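Local atomic coordinates of GlcNAc Inducible Gene 2, GIG2 (Candida albicans, PDB entry 6AKZ), a protein that binds an iron(III) ion and is probably an oxygenase of the DUF1479 family, its gene being induced by N-acetylglucosamine. Residues K154-E159 with F348-L353; E199-I204 with A283-R288. All coordinates share one frame; numbering follows the deposited sequence.

Contact 1. Residues K154-E159 with F348-L353; sequences KEFYVE and FWHCDL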
ATOM      1  N   LYS A 154      12.923   0.894  -8.171  1.00 13.04           N
ATOM      2  CA  LYS A 154      13.422   0.160  -9.343  1.00 14.84           C
ATOM      3  C   LYS A 154      12.768  -1.189  -9.646  1.00 14.94           C
ATOM      4  O   LYS A 154      12.985  -1.761 -10.711  1.00 13.38           O
ATOM      5  CB  LYS A 154      14.906  -0.031  -9.189  1.00 17.39           C
ATOM      6  CG  LYS A 154      15.629   1.305  -9.096  1.00 20.16           C
ATOM      7  CD  LYS A 154      17.094   0.964  -9.049  1.00 24.81           C
ATOM      8  CE  LYS A 154      18.015   2.164  -9.123  1.00 27.44           C
ATOM      9  NZ  LYS A 154      17.685   3.197  -8.200  1.00 33.62           N
ATOM     10  N   GLU A 155      11.942  -1.666  -8.731  1.00 13.73           N
ATOM     11  CA  GLU A 155      11.147  -2.866  -8.965  1.00 14.03           C
ATOM     12  C   GLU A 155       9.911  -2.515  -9.765  1.00 12.52           C
ATOM     13  O   GLU A 155       9.336  -3.378 -10.443  1.00 14.35           O
ATOM     14  CB  GLU A 155      10.812  -3.494  -7.679  1.00 14.46           C
ATOM     15  CG  GLU A 155      12.064  -3.842  -6.819  1.00 14.44           C
ATOM     16  CD  GLU A 155      12.909  -4.961  -7.445  1.00 17.81           C
ATOM     17  OE1 GLU A 155      12.280  -5.909  -7.996  1.00 17.80           O
ATOM     18  OE2 GLU A 155      14.197  -4.885  -7.464  1.00 15.53           O
ATOM     19  N   PHE A 156       9.512  -1.254  -9.748  1.00 10.29           N
ATOM     20  CA  PHE A 156       8.313  -0.825 -10.541  1.00 10.13           C
ATOM     21  C   PHE A 156       8.791  -0.179 -11.865  1.00 10.32           C
ATOM     22  O   PHE A 156       9.999   0.202 -12.050  1.00 10.67           O
ATOM     23  CB  PHE A 156       7.479   0.182  -9.724  1.00  9.69           C
ATOM     24  CG  PHE A 156       6.779  -0.437  -8.572  1.00  9.12           C
ATOM     25  CD1 PHE A 156       5.477  -0.910  -8.748  1.00 10.17           C
ATOM     26  CD2 PHE A 156       7.354  -0.471  -7.327  1.00 10.43           C
ATOM     27  CE1 PHE A 156       4.813  -1.495  -7.718  1.00 11.05           C
ATOM     28  CE2 PHE A 156       6.702  -1.057  -6.259  1.00  9.79           C
ATOM     29  CZ  PHE A 156       5.443  -1.564  -6.453  1.00 10.16           C
ATOM     30  N   TYR A 157       7.889  -0.078 -12.829  1.00 10.65           N
ATOM     31  CA  TYR A 157       8.210   0.517 -14.099  1.00 10.55           C
ATOM     32  C   TYR A 157       7.006   0.958 -14.851  1.00 11.74           C
ATOM     33  O   TYR A 157       5.879   0.594 -14.499  1.00 11.59           O
ATOM     34  CB  TYR A 157       8.952  -0.550 -14.956  1.00 12.25           C
ATOM     35  CG  TYR A 157       8.121  -1.676 -15.484  1.00 12.48           C
ATOM     36  CD1 TYR A 157       7.809  -2.751 -14.694  1.00 12.72           C
ATOM     37  CD2 TYR A 157       7.621  -1.637 -16.788  1.00 14.02           C
ATOM     38  CE1 TYR A 157       7.080  -3.851 -15.193  1.00 15.74           C
ATOM     39  CE2 TYR A 157       6.882  -2.703 -17.309  1.00 14.74           C
ATOM     40  CZ  TYR A 157       6.644  -3.830 -16.513  1.00 15.04           C
ATOM     41  OH  TYR A 157       5.880  -4.850 -16.948  1.00 17.00           O
ATOM     42  N   VAL A 158       7.240   1.762 -15.892  1.00 12.44           N
ATOM     43  CA  VAL A 158       6.214   2.011 -16.861  1.00 12.62           C
ATOM     44  C   VAL A 158       6.789   1.813 -18.231  1.00 14.30           C
ATOM     45  O   VAL A 158       7.983   2.010 -18.462  1.00 16.13           O
ATOM     46  CB  VAL A 158       5.547   3.396 -16.800  1.00 15.00           C
ATOM     47  CG1 VAL A 158       4.791   3.520 -15.509  1.00 15.18           C
ATOM     48  CG2 VAL A 158       6.519   4.568 -16.986  1.00 15.95           C
ATOM     49  N   GLU A 159       5.922   1.436 -19.132  1.00 14.50           N
ATOM     50  CA  GLU A 159       6.309   1.209 -20.508  1.00 18.00           C
ATOM     51  C   GLU A 159       6.236   2.494 -21.317  1.00 16.81           C
ATOM     52  O   GLU A 159       7.184   2.857 -21.974  1.00 18.43           O
ATOM     53  CB  GLU A 159       5.418   0.166 -21.114  1.00 19.26           C
ATOM     54  CG  GLU A 159       5.941  -0.340 -22.458  1.00 21.18           C
ATOM     55  CD  GLU A 159       5.240  -1.626 -22.847  1.00 27.05           C
ATOM     56  OE1 GLU A 159       4.127  -1.508 -23.337  1.00 26.79           O
ATOM     57  OE2 GLU A 159       5.781  -2.741 -22.580  1.00 29.88           O
ATOM     58  N   PHE A 348       8.281  -3.845   3.947  1.00  9.72           N
ATOM     59  CA  PHE A 348       7.470  -3.370   2.784  1.00 10.00           C
ATOM     60  C   PHE A 348       6.473  -4.444   2.366  1.00 11.92           C
ATOM     61  O   PHE A 348       6.793  -5.638   2.331  1.00 10.97           O
ATOM     62  CB  PHE A 348       8.345  -3.134   1.564  1.00 11.27           C
ATOM     63  CG  PHE A 348       9.167  -1.913   1.601  1.00 11.76           C
ATOM     64  CD1 PHE A 348       8.561  -0.681   1.479  1.00 12.96           C
ATOM     65  CD2 PHE A 348      10.569  -1.988   1.715  1.00 13.98           C
ATOM     66  CE1 PHE A 348       9.283   0.519   1.495  1.00 14.29           C
ATOM     67  CE2 PHE A 348      11.299  -0.778   1.749  1.00 13.18           C
ATOM     68  CZ  PHE A 348      10.656   0.450   1.637  1.00 12.20           C
ATOM     69  N   TRP A 349       5.275  -4.042   1.976  1.00 12.04           N
ATOM     70  CA  TRP A 349       4.436  -4.914   1.254  1.00 10.82           C
ATOM     71  C   TRP A 349       3.711  -4.150   0.123  1.00 10.76           C
ATOM     72  O   TRP A 349       3.322  -2.967   0.210  1.00  9.84           O
ATOM     73  CB  TRP A 349       3.463  -5.725   2.095  1.00 10.11           C
ATOM     74  CG  TRP A 349       2.443  -4.943   2.886  1.00 12.30           C
ATOM     75  CD1 TRP A 349       1.138  -4.790   2.569  1.00 12.89           C
ATOM     76  CD2 TRP A 349       2.657  -4.211   4.102  1.00 11.43           C
ATOM     77  NE1 TRP A 349       0.469  -3.963   3.536  1.00 13.39           N
ATOM     78  CE2 TRP A 349       1.382  -3.682   4.519  1.00 12.84           C
ATOM     79  CE3 TRP A 349       3.776  -4.001   4.927  1.00 12.05           C
ATOM     80  CZ2 TRP A 349       1.219  -2.960   5.705  1.00 12.61           C
ATOM     81  CZ3 TRP A 349       3.615  -3.215   6.101  1.00 14.03           C
ATOM     82  CH2 TRP A 349       2.372  -2.716   6.471  1.00 13.19           C
ATOM     83  N   HIS A 350       3.521  -4.874  -0.960  1.00 10.26           N
ATOM     84  CA  HIS A 350       2.780  -4.379  -2.157  1.00 11.02           C
ATOM     85  C   HIS A 350       1.356  -3.960  -1.817  1.00 11.32           C
ATOM     86  O   HIS A 350       0.697  -4.533  -0.963  1.00 11.07           O
ATOM     87  CB  HIS A 350       2.774  -5.404  -3.279  1.00 10.72           C
ATOM     88  CG  HIS A 350       2.396  -4.866  -4.616  1.00 10.33           C
ATOM     89  ND1 HIS A 350       1.094  -4.782  -5.047  1.00 11.49           N
ATOM     90  CD2 HIS A 350       3.161  -4.533  -5.680  1.00 11.49           C
ATOM     91  CE1 HIS A 350       1.062  -4.357  -6.295  1.00 12.44           C
ATOM     92  NE2 HIS A 350       2.314  -4.190  -6.702  1.00 12.71           N
ATOM     93  N   CYS A 351       0.910  -2.860  -2.413  1.00 12.18           N
ATOM     94  CA  CYS A 351      -0.421  -2.352  -2.174  1.00 13.90           C
ATOM     95  C   CYS A 351      -1.537  -3.363  -2.404  1.00 13.24           C
ATOM     96  O   CYS A 351      -2.627  -3.212  -1.869  1.00 16.66           O
ATOM     97  CB  CYS A 351      -0.682  -1.043  -2.978  1.00 16.90           C
ATOM     98  SG  CYS A 351      -0.501  -1.281  -4.764  1.00 17.75           S
ATOM     99  N   ASP A 352      -1.273  -4.391  -3.170  1.00 12.27           N
ATOM    100  CA  ASP A 352      -2.251  -5.462  -3.432  1.00 12.05           C
ATOM    101  C   ASP A 352      -2.035  -6.709  -2.592  1.00 12.26           C
ATOM    102  O   ASP A 352      -2.598  -7.779  -2.936  1.00 13.59           O
ATOM    103  CB  ASP A 352      -2.276  -5.826  -4.912  1.00 12.23           C
ATOM    104  CG  ASP A 352      -3.102  -4.863  -5.787  1.00 12.39           C
ATOM    105  OD1 ASP A 352      -3.798  -3.946  -5.237  1.00 10.99           O
ATOM    106  OD2 ASP A 352      -2.919  -4.961  -7.051  1.00 13.64           O
ATOM    107  N   LEU A 353      -1.191  -6.653  -1.538  1.00 10.44           N
ATOM    108  CA  LEU A 353      -0.954  -7.857  -0.767  1.00 10.43           C
ATOM    109  C   LEU A 353      -1.951  -7.986   0.416  1.00 10.21           C
ATOM    110  O   LEU A 353      -2.166  -7.032   1.226  1.00 10.91           O
ATOM    111  CB  LEU A 353       0.466  -7.863  -0.219  1.00 10.23           C
ATOM    112  CG  LEU A 353       0.971  -9.251   0.036  1.00 10.14           C
ATOM    113  CD1 LEU A 353       1.247  -9.952  -1.288  1.00 11.20           C
ATOM    114  CD2 LEU A 353       2.230  -9.319   0.888  1.00 11.43           C
TER

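Contact 2. Residues E199-I204 with A283-R288; sequences ERWEDI and AYIMLR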
ATOM      1  N   GLU A 199     -13.197  -0.035  -5.910  1.00 16.58           N
ATOM      2  CA  GLU A 199     -12.519   0.610  -7.040  1.00 15.71           C
ATOM      3  C   GLU A 199     -11.768  -0.261  -8.056  1.00 15.04           C
ATOM      4  O   GLU A 199     -11.772   0.040  -9.250  1.00 16.65           O
ATOM      5  CB  GLU A 199     -11.580   1.706  -6.523  1.00 17.11           C
ATOM      6  CG  GLU A 199     -12.271   3.028  -6.226  1.00 17.49           C
ATOM      7  CD  GLU A 199     -13.156   2.957  -4.998  1.00 19.68           C
ATOM      8  OE1 GLU A 199     -13.191   1.891  -4.348  1.00 19.30           O
ATOM      9  OE2 GLU A 199     -13.819   3.968  -4.683  1.00 18.33           O
ATOM     10  N   ARG A 200     -11.118  -1.320  -7.592  1.00 12.84           N
ATOM     11  CA  ARG A 200     -10.333  -2.183  -8.476  1.00 13.77           C
ATOM     12  C   ARG A 200     -11.189  -2.724  -9.612  1.00 15.01           C
ATOM     13  O   ARG A 200     -10.707  -2.950 -10.627  1.00 17.64           O
ATOM     14  CB  ARG A 200      -9.696  -3.327  -7.728  1.00 13.07           C
ATOM     15  CG  ARG A 200      -8.634  -2.894  -6.730  1.00 13.33           C
ATOM     16  CD  ARG A 200      -7.903  -4.070  -6.092  1.00 13.22           C
ATOM     17  NE  ARG A 200      -6.797  -3.754  -5.225  1.00 13.37           N
ATOM     18  CZ  ARG A 200      -6.878  -3.213  -4.021  1.00 13.65           C
ATOM     19  NH1 ARG A 200      -8.017  -2.894  -3.487  1.00 13.79           N
ATOM     20  NH2 ARG A 200      -5.782  -2.998  -3.328  1.00 12.73           N
ATOM     21  N   TRP A 201     -12.449  -2.964  -9.318  1.00 16.32           N
ATOM     22  CA  TRP A 201     -13.450  -3.350 -10.271  1.00 16.71           C
ATOM     23  C   TRP A 201     -14.199  -2.196 -10.905  1.00 15.35           C
ATOM     24  O   TRP A 201     -14.319  -2.180 -12.151  1.00 19.51           O
ATOM     25  CB  TRP A 201     -14.439  -4.264  -9.606  1.00 18.04           C
ATOM     26  CG  TRP A 201     -13.923  -5.575  -9.105  1.00 17.43           C
ATOM     27  CD1 TRP A 201     -13.733  -6.709  -9.825  1.00 16.96           C
ATOM     28  CD2 TRP A 201     -13.567  -5.875  -7.781  1.00 14.96           C
ATOM     29  NE1 TRP A 201     -13.297  -7.718  -9.001  1.00 16.33           N
ATOM     30  CE2 TRP A 201     -13.222  -7.224  -7.735  1.00 16.06           C
ATOM     31  CE3 TRP A 201     -13.592  -5.148  -6.599  1.00 16.95           C
ATOM     32  CZ2 TRP A 201     -12.834  -7.844  -6.551  1.00 15.62           C
ATOM     33  CZ3 TRP A 201     -13.268  -5.772  -5.433  1.00 17.28           C
ATOM     34  CH2 TRP A 201     -12.883  -7.080  -5.420  1.00 17.57           C
ATOM     35  N   GLU A 202     -14.630  -1.240 -10.124  1.00 17.47           N
ATOM     36  CA  GLU A 202     -15.487  -0.183 -10.605  1.00 21.54           C
ATOM     37  C   GLU A 202     -14.829   0.911 -11.410  1.00 23.87           C
ATOM     38  O   GLU A 202     -15.442   1.398 -12.355  1.00 20.69           O
ATOM     39  CB  GLU A 202     -16.207   0.496  -9.457  1.00 23.98           C
ATOM     40  CG  GLU A 202     -17.427   1.299  -9.929  1.00 27.12           C
ATOM     41  CD  GLU A 202     -18.173   2.004  -8.835  1.00 27.01           C
ATOM     42  OE1 GLU A 202     -17.805   1.898  -7.625  1.00 22.39           O
ATOM     43  OE2 GLU A 202     -19.165   2.688  -9.229  1.00 28.33           O
ATOM     44  N   ASP A 203     -13.659   1.384 -10.992  1.00 18.92           N
ATOM     45  CA  ASP A 203     -12.999   2.429 -11.755  1.00 18.23           C
ATOM     46  C   ASP A 203     -12.475   1.913 -13.081  1.00 19.11           C
ATOM     47  O   ASP A 203     -11.970   0.764 -13.192  1.00 18.57           O
ATOM     48  CB  ASP A 203     -11.873   3.050 -10.895  1.00 18.60           C
ATOM     49  CG  ASP A 203     -11.124   4.164 -11.642  1.00 20.24           C
ATOM     50  OD1 ASP A 203     -11.802   5.168 -12.063  1.00 19.59           O
ATOM     51  OD2 ASP A 203      -9.882   4.049 -11.826  1.00 20.94           O
ATOM     52  N   ILE A 204     -12.575   2.735 -14.139  1.00 18.70           N
ATOM     53  CA  ILE A 204     -12.068   2.330 -15.428  1.00 19.24           C
ATOM     54  C   ILE A 204     -10.561   2.038 -15.486  1.00 17.99           C
ATOM     55  O   ILE A 204     -10.158   0.970 -15.924  1.00 18.45           O
ATOM     56  CB  ILE A 204     -12.385   3.369 -16.530  1.00 25.35           C
ATOM     57  CG1 ILE A 204     -13.905   3.530 -16.708  1.00 28.41           C
ATOM     58  CG2 ILE A 204     -11.725   2.966 -17.859  1.00 23.60           C
ATOM     59  CD1 ILE A 204     -14.664   2.271 -16.958  1.00 26.19           C
ATOM     60  N   ALA A 283      -5.297 -12.687  -8.636  1.00 13.66           N
ATOM     61  CA  ALA A 283      -6.061 -13.456  -9.633  1.00 13.34           C
ATOM     62  C   ALA A 283      -7.300 -13.931  -8.900  1.00 12.99           C
ATOM     63  O   ALA A 283      -8.384 -13.845  -9.408  1.00 16.22           O
ATOM     64  CB  ALA A 283      -5.225 -14.594 -10.173  1.00 15.04           C
ATOM     65  N   TYR A 284      -7.166 -14.421  -7.691  1.00 14.41           N
ATOM     66  CA  TYR A 284      -8.288 -14.994  -6.959  1.00 14.25           C
ATOM     67  C   TYR A 284      -9.280 -13.927  -6.532  1.00 15.36           C
ATOM     68  O   TYR A 284     -10.500 -14.035  -6.770  1.00 15.07           O
ATOM     69  CB  TYR A 284      -7.757 -15.702  -5.714  1.00 14.78           C
ATOM     70  CG  TYR A 284      -8.827 -16.388  -4.896  1.00 16.19           C
ATOM     71  CD1 TYR A 284      -9.282 -17.690  -5.190  1.00 15.56           C
ATOM     72  CD2 TYR A 284      -9.387 -15.726  -3.799  1.00 15.14           C
ATOM     73  CE1 TYR A 284     -10.268 -18.292  -4.388  1.00 15.42           C
ATOM     74  CE2 TYR A 284     -10.358 -16.334  -3.015  1.00 18.37           C
ATOM     75  CZ  TYR A 284     -10.772 -17.608  -3.294  1.00 16.96           C
ATOM     76  OH  TYR A 284     -11.742 -18.160  -2.460  1.00 16.94           O
ATOM     77  N   ILE A 285      -8.758 -12.834  -6.012  1.00 13.36           N
ATOM     78  CA  ILE A 285      -9.572 -11.730  -5.504  1.00 14.31           C
ATOM     79  C   ILE A 285     -10.357 -11.143  -6.654  1.00 15.70           C
ATOM     80  O   ILE A 285     -11.572 -10.971  -6.495  1.00 16.76           O
ATOM     81  CB  ILE A 285      -8.745 -10.666  -4.780  1.00 14.32           C
ATOM     82  CG1 ILE A 285      -8.304 -11.271  -3.427  1.00 14.67           C
ATOM     83  CG2 ILE A 285      -9.493  -9.383  -4.474  1.00 13.75           C
ATOM     84  CD1 ILE A 285      -7.117 -10.639  -2.750  1.00 16.24           C
ATOM     85  N   MET A 286      -9.670 -10.786  -7.736  1.00 14.92           N
ATOM     86  CA  MET A 286     -10.354 -10.107  -8.852  1.00 15.89           C
ATOM     87  C   MET A 286     -11.429 -10.941  -9.485  1.00 16.72           C
ATOM     88  O   MET A 286     -12.396 -10.396  -9.957  1.00 15.81           O
ATOM     89  CB  MET A 286      -9.397  -9.591  -9.914  1.00 14.80           C
ATOM     90  CG  MET A 286      -8.449  -8.511  -9.368  1.00 14.20           C
ATOM     91  SD  MET A 286      -9.162  -7.153  -8.369  1.00 16.37           S
ATOM     92  CE  MET A 286     -10.319  -6.425  -9.528  1.00 17.04           C
ATOM     93  N   LEU A 287     -11.193 -12.234  -9.597  1.00 16.68           N
ATOM     94  CA  LEU A 287     -12.198 -13.136 -10.138  1.00 18.31           C
ATOM     95  C   LEU A 287     -13.237 -13.643  -9.168  1.00 19.65           C
ATOM     96  O   LEU A 287     -14.270 -14.185  -9.608  1.00 22.59           O
ATOM     97  CB  LEU A 287     -11.527 -14.337 -10.814  1.00 15.81           C
ATOM     98  CG  LEU A 287     -10.644 -14.044 -12.024  1.00 16.63           C
ATOM     99  CD1 LEU A 287      -9.982 -15.274 -12.572  1.00 17.07           C
ATOM    100  CD2 LEU A 287     -11.407 -13.395 -13.134  1.00 17.06           C
ATOM    101  N   ARG A 288     -13.015 -13.498  -7.879  1.00 19.88           N
ATOM    102  CA  ARG A 288     -13.979 -13.999  -6.893  1.00 19.99           C
ATOM    103  C   ARG A 288     -15.476 -13.543  -7.053  1.00 21.05           C
ATOM    104  O   ARG A 288     -16.360 -14.379  -6.831  1.00 20.78           O
ATOM    105  CB  ARG A 288     -13.492 -13.805  -5.483  1.00 18.09           C
ATOM    106  CG  ARG A 288     -14.284 -14.560  -4.427  1.00 19.29           C
ATOM    107  CD  ARG A 288     -14.246 -16.052  -4.555  1.00 19.33           C
ATOM    108  NE  ARG A 288     -14.879 -16.668  -3.355  1.00 19.58           N
ATOM    109  CZ  ARG A 288     -15.202 -17.948  -3.237  1.00 20.46           C
ATOM    110  NH1 ARG A 288     -15.013 -18.773  -4.242  1.00 20.39           N
ATOM    111  NH2 ARG A 288     -15.702 -18.386  -2.065  1.00 21.24           N
TER

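Contact 1. Residues K154-E159 with F348-L353
Phe156 and His350 bring two buried rings together at their margins. CE1 and CZ of the phenylalanine meet the NE2 and CD2 corner of the imidazole, Phe156 CE1 lying 3.8 Å from His350 NE2 and Phe156 CZ the same 3.8 Å from His350 CD2. His350 NE2 comes to the edge of the Phe156 ring, near its plane, and the two rings, with centroids 5.7 Å apart and planes tilted 22° from each other, do not overlap, so this is no stack. It is also the whole of the tight part, about 70 Å² in all. The backbones stay far apart, the nearest CA atoms being those of Phe156 and His350 at 10.7 Å, and the 154-159 loop runs outward on both sides of Phe156 to Lys154 and Glu159, which are exposed to solvent. Consistent with the cupin clan, strand 346-350 belongs to the main sheet; His350 closes it and opens a type I turn ending at Leu353, two residues before the iron ligand His355. That turn fixes the imidazole. Its CG stands anti to the backbone N (chi1 -164°), and ND1 accepts the amide of the turn, Asp352 N to His350 ND1 being 3.0 Å with an angle of 160° at the hydrogen. The other nitrogen, NE2, is bonded to the carbonyl oxygen of Ala223. A histidine suits the place because it can take one hydrogen bond and give another while lending carbon to an apolar neighbour; a phenylalanine suits its own, asking for no polar partner beside Leu256 of strand 256-261.

Contact 2. Residues E199-I204 with A283-R288
Trp201 and Met286 both carry CG beside the backbone N, with chi1 at -63° in each, and from there the methionine folds back on itself: bends at its second and third torsions carry the methyl CE over the indole. Met286 CE lies 3.3 Å from the centroid of the five-membered ring of Trp201 and only 12° off its normal, a close CH-pi contact. Met286 SD also lies over this face, farther off at 4.4 Å from the same centroid, which makes this a Met-aromatic contact as well. Meanwhile the rim of the indole faces the other helix's backbone. Trp201 NE1 donates its N-H to Met286 O at 3.0 Å, almost straight (172°) and in the plane of the indole, while Trp201 CZ2 comes edge-on to Ile285 O at 3.4 Å. One methionine thus holds the tryptophan twice, by side chain over a face and by carbonyl at the rim. Arg200 meets the thioether at about a right angle, its CB 3.6 Å from Met286 CE; its extended chain then leads the guanidinium off to Asp352 and to the carbonyl of Asp194, an iron ligand. The pair joins short helix 199-202 to the C-terminal part of helix 278-287, with Phe214 of helix 211-214 touching both Trp201 and Met286. Tryptophan suits this position because it offers a broad apolar face and one directional donor, and methionine because its flexible chain can fit that face. Carbonyls near a helix's C-terminal end often lack an amide partner within the helix, and the buried indole N-H and Met286 O here satisfy each other in an otherwise largely apolar interface.

How the contacts relate
From the N terminus, the chain leaves helix 143-153 and enters the loop 154-159, the first half of contact 1. It then passes the iron ligands His192 and Asp194 and reaches 199-204, which opens contact 2. That contact closes first, when helix 278-287 arrives; contact 1 closes later, at the end of strand 346-350, so contact 2 is nested inside its loop. One ties the loop to the C-terminal end of strand 346-350, inside the main sheet, the other joins two helices. Their centres are about 17 Å apart, yet a salt bridge links them directly: Asp352 OD1 of contact 1 lies 2.9 Å from Arg200 NH2 of contact 2, near the iron site.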